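Local coordinates for PbSGBP-B lipoprotein (Prevotella bryantii B14, PDB 6D2Y) that probably binds polysaccharide at the bacterial cell surface as a lipoprotein of a polysaccharide utilization locus, and carries a bound magnesium ion, at residues 323-331 with 439-449. Numbering follows the deposited sequence.
Sequences AGWGAGPMQ and LPDGVECTPII
Trp325 packs against Pro447 and Ile449 where two loops of a beta sandwich, in the family's xyloglucan-binding domain, run together before each enters a strand: segment 323-331 leads into strand 330-335, and segment 439-449 leads into strand 449-458. The pair illustrates how one indole can tie a turn to a second loop distant in the same chain. Followed outward, the tryptophan CB meets Pro447 CB at 3.9 Å, and CG stands anti to the backbone N (chi1 174°), which carries the ring past the proline toward Ile449. CD1 still lies obliquely beside Pro447 CB, whereas CG, CD2 and CE3 are roofed by a single methyl: Ile449 CD1 sits over one face, 3.6 Å from CD2, in a CH-pi contact displaced toward the rim. At the edge, NE1 turns back on its own loop, donating to Gly328 O at 3.0 Å nearly in the ring plane and more weakly to Ala327 O, a pair of bonds that hinders rotation of the indole. Trp377 adds an edge-to-face contact to the ring, and Met317 of strand 311-318 and Leu428 of strand 423-428, which belong to different sheets, also touch it. The same isoleucine is met tip to tip by the selenomethionine at Met330, CE 4.1 Å from Ile449 CD1.

Polar bonds, mostly from backbone atoms, flank the tryptophan in sequence. A water bridges Gly324 O and Thr446 N, and Ile448 N makes a weak bond to Ala323 O. Cys445 SG, placed between its backbone N and carbonyl carbon (chi1 48°), accepts a long, fairly straight bond from Gly326 N at 3.6 Å. Gly326 also accepts: Val443 N donates a hydrogen bond to its O at 3.3 Å, from above the carbonyl plane, 55° out of it.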
loop_
_atom_site.group_PDB
_atom_site.type_symbol
_atom_site.label_atom_id
_atom_site.label_comp_id
_atom_site.label_asym_id
_atom_site.label_seq_id
_atom_site.Cartn_x
_atom_site.Cartn_y
_atom_site.Cartn_z
ATOM N N ALA A 323 18.957 15.866 -6.654
ATOM C CA ALA A 323 19.727 14.647 -6.432
ATOM C C ALA A 323 18.861 13.433 -6.775
ATOM O O ALA A 323 18.633 12.542 -5.961
ATOM C CB ALA A 323 20.237 14.580 -4.995
ATOM N N GLY A 324 18.380 13.398 -8.014
ATOM C CA GLY A 324 17.465 12.350 -8.420
ATOM C C GLY A 324 18.111 10.977 -8.422
ATOM O O GLY A 324 19.322 10.825 -8.584
ATOM N N TRP A 325 17.270 9.963 -8.239
ATOM C CA TRP A 325 17.681 8.564 -8.201
ATOM C C TRP A 325 17.174 7.898 -9.472
ATOM O O TRP A 325 15.972 7.650 -9.612
ATOM C CB TRP A 325 17.131 7.878 -6.953
ATOM C CG TRP A 325 17.380 6.403 -6.893
ATOM C CD1 TRP A 325 18.462 5.731 -7.381
ATOM C CD2 TRP A 325 16.525 5.416 -6.306
ATOM N NE1 TRP A 325 18.334 4.383 -7.136
ATOM C CE2 TRP A 325 17.153 4.165 -6.475
ATOM C CE3 TRP A 325 15.289 5.468 -5.653
ATOM C CZ2 TRP A 325 16.588 2.977 -6.016
ATOM C CZ3 TRP A 325 14.730 4.287 -5.199
ATOM C CH2 TRP A 325 15.379 3.059 -5.381
ATOM N N GLY A 326 18.087 7.609 -10.394
ATOM C CA GLY A 326 17.693 7.094 -11.689
ATOM C C GLY A 326 18.387 5.814 -12.102
ATOM O O GLY A 326 18.157 5.311 -13.206
ATOM N N ALA A 327 19.239 5.271 -11.238
ATOM C CA ALA A 327 19.915 4.023 -11.558
ATOM C C ALA A 327 20.189 3.261 -10.272
ATOM O O ALA A 327 20.207 3.830 -9.179
ATOM C CB ALA A 327 21.220 4.264 -12.326
ATOM N N GLY A 328 20.402 1.960 -10.418
ATOM C CA GLY A 328 20.751 1.129 -9.296
ATOM C C GLY A 328 19.551 0.756 -8.463
ATOM O O GLY A 328 19.079 1.526 -7.618
ATOM N N PRO A 329 19.032 -0.445 -8.691
ATOM C CA PRO A 329 17.835 -0.876 -7.969
ATOM C C PRO A 329 18.120 -1.063 -6.488
ATOM O O PRO A 329 19.182 -1.551 -6.094
ATOM C CB PRO A 329 17.477 -2.206 -8.640
ATOM C CG PRO A 329 18.243 -2.230 -9.933
ATOM C CD PRO A 329 19.495 -1.458 -9.653
HETATM N N MSE A 330 17.149 -0.777 -5.661
HETATM C CA MSE A 330 17.282 -0.889 -4.260
HETATM C C MSE A 330 16.929 -2.226 -3.778
HETATM O O MSE A 330 15.790 -2.555 -3.689
HETATM C CB MSE A 330 16.344 0.101 -3.608
HETATM C CG MSE A 330 16.515 0.195 -2.107
HETATM SE SE MSE A 330 15.317 1.279 -1.065
HETATM C CE MSE A 330 15.885 3.015 -1.550
ATOM N N GLN A 331 17.909 -2.993 -3.399
ATOM C CA GLN A 331 17.692 -4.340 -2.889
ATOM C C GLN A 331 17.616 -4.271 -1.369
ATOM O O GLN A 331 18.575 -3.852 -0.712
ATOM C CB GLN A 331 18.799 -5.289 -3.350
ATOM C CG GLN A 331 19.043 -5.220 -4.853
ATOM C CD GLN A 331 19.698 -6.466 -5.419
ATOM O OE1 GLN A 331 19.676 -7.531 -4.801
ATOM N NE2 GLN A 331 20.271 -6.340 -6.611
ATOM N N LEU A 439 17.694 -7.493 -14.438
ATOM C CA LEU A 439 17.382 -6.121 -14.079
ATOM C C LEU A 439 17.972 -5.160 -15.109
ATOM O O LEU A 439 18.943 -5.492 -15.797
ATOM C CB LEU A 439 17.912 -5.793 -12.684
ATOM C CG LEU A 439 17.351 -6.635 -11.538
ATOM C CD1 LEU A 439 18.443 -6.995 -10.540
ATOM C CD2 LEU A 439 16.188 -5.925 -10.855
ATOM N N PRO A 440 17.397 -3.962 -15.243
ATOM C CA PRO A 440 17.815 -3.058 -16.322
ATOM C C PRO A 440 18.803 -1.989 -15.886
ATOM O O PRO A 440 18.961 -1.707 -14.692
ATOM C CB PRO A 440 16.492 -2.422 -16.763
ATOM C CG PRO A 440 15.603 -2.491 -15.534
ATOM C CD PRO A 440 16.207 -3.455 -14.544
ATOM N N ASP A 441 19.468 -1.385 -16.866
ATOM C CA ASP A 441 20.322 -0.234 -16.637
ATOM C C ASP A 441 19.473 1.016 -16.418
ATOM O O ASP A 441 18.275 1.051 -16.712
ATOM C CB ASP A 441 21.266 -0.026 -17.820
ATOM C CG ASP A 441 22.356 -1.075 -17.891
ATOM O OD1 ASP A 441 22.483 -1.872 -16.936
ATOM O OD2 ASP A 441 23.084 -1.105 -18.906
ATOM N N GLY A 442 20.114 2.058 -15.898
ATOM C CA GLY A 442 19.479 3.337 -15.681
ATOM C C GLY A 442 20.267 4.452 -16.345
ATOM O O GLY A 442 20.967 4.247 -17.338
ATOM N N VAL A 443 20.135 5.648 -15.778
ATOM C CA VAL A 443 20.893 6.816 -16.209
ATOM C C VAL A 443 21.846 7.209 -15.089
ATOM O O VAL A 443 21.517 7.076 -13.903
ATOM C CB VAL A 443 19.969 7.989 -16.601
ATOM C CG1 VAL A 443 18.914 7.523 -17.593
ATOM C CG2 VAL A 443 19.308 8.600 -15.375
ATOM N N GLU A 444 23.038 7.666 -15.467
ATOM C CA GLU A 444 24.031 8.065 -14.478
ATOM C C GLU A 444 23.496 9.215 -13.637
ATOM O O GLU A 444 22.887 10.156 -14.155
ATOM C CB GLU A 444 25.334 8.468 -15.170
ATOM C CG GLU A 444 26.483 8.758 -14.222
ATOM C CD GLU A 444 27.712 9.271 -14.946
ATOM O OE1 GLU A 444 27.552 10.025 -15.931
ATOM O OE2 GLU A 444 28.837 8.918 -14.535
ATOM N N CYS A 445 23.716 9.135 -12.328
ATOM C CA CYS A 445 23.116 10.087 -11.407
ATOM C C CYS A 445 24.024 10.270 -10.199
ATOM O O CYS A 445 25.063 9.616 -10.065
ATOM C CB CYS A 445 21.720 9.623 -10.974
ATOM S SG CYS A 445 21.632 7.892 -10.448
ATOM N N THR A 446 23.617 11.183 -9.322
ATOM C CA THR A 446 24.237 11.391 -8.016
ATOM C C THR A 446 23.100 11.410 -7.004
ATOM O O THR A 446 22.667 12.480 -6.556
ATOM C CB THR A 446 25.049 12.685 -7.972
ATOM O OG1 THR A 446 24.210 13.790 -8.335
ATOM C CG2 THR A 446 26.229 12.612 -8.932
ATOM N N PRO A 447 22.584 10.244 -6.630
ATOM C CA PRO A 447 21.354 10.202 -5.838
ATOM C C PRO A 447 21.600 10.430 -4.357
ATOM O O PRO A 447 22.630 10.044 -3.798
ATOM C CB PRO A 447 20.829 8.786 -6.094
ATOM C CG PRO A 447 22.072 7.980 -6.288
ATOM C CD PRO A 447 23.084 8.893 -6.945
ATOM N N ILE A 448 20.627 11.082 -3.727
ATOM C CA ILE A 448 20.580 11.261 -2.281
ATOM C C ILE A 448 19.243 10.713 -1.806
ATOM O O ILE A 448 18.184 11.215 -2.204
ATOM C CB ILE A 448 20.743 12.732 -1.870
ATOM C CG1 ILE A 448 22.186 13.195 -2.094
ATOM C CG2 ILE A 448 20.337 12.919 -0.413
ATOM C CD1 ILE A 448 22.520 14.521 -1.428
ATOM N N ILE A 449 19.290 9.681 -0.971
ATOM C CA ILE A 449 18.093 9.025 -0.460
ATOM C C ILE A 449 18.143 9.086 1.056
ATOM O O ILE A 449 18.994 8.444 1.686
ATOM C CB ILE A 449 17.971 7.576 -0.945
ATOM C CG1 ILE A 449 17.783 7.537 -2.460
ATOM C CG2 ILE A 449 16.840 6.866 -0.216
ATOM C CD1 ILE A 449 18.011 6.174 -3.061
HETATM O O HOH W 1 20.945 12.578 -9.462
#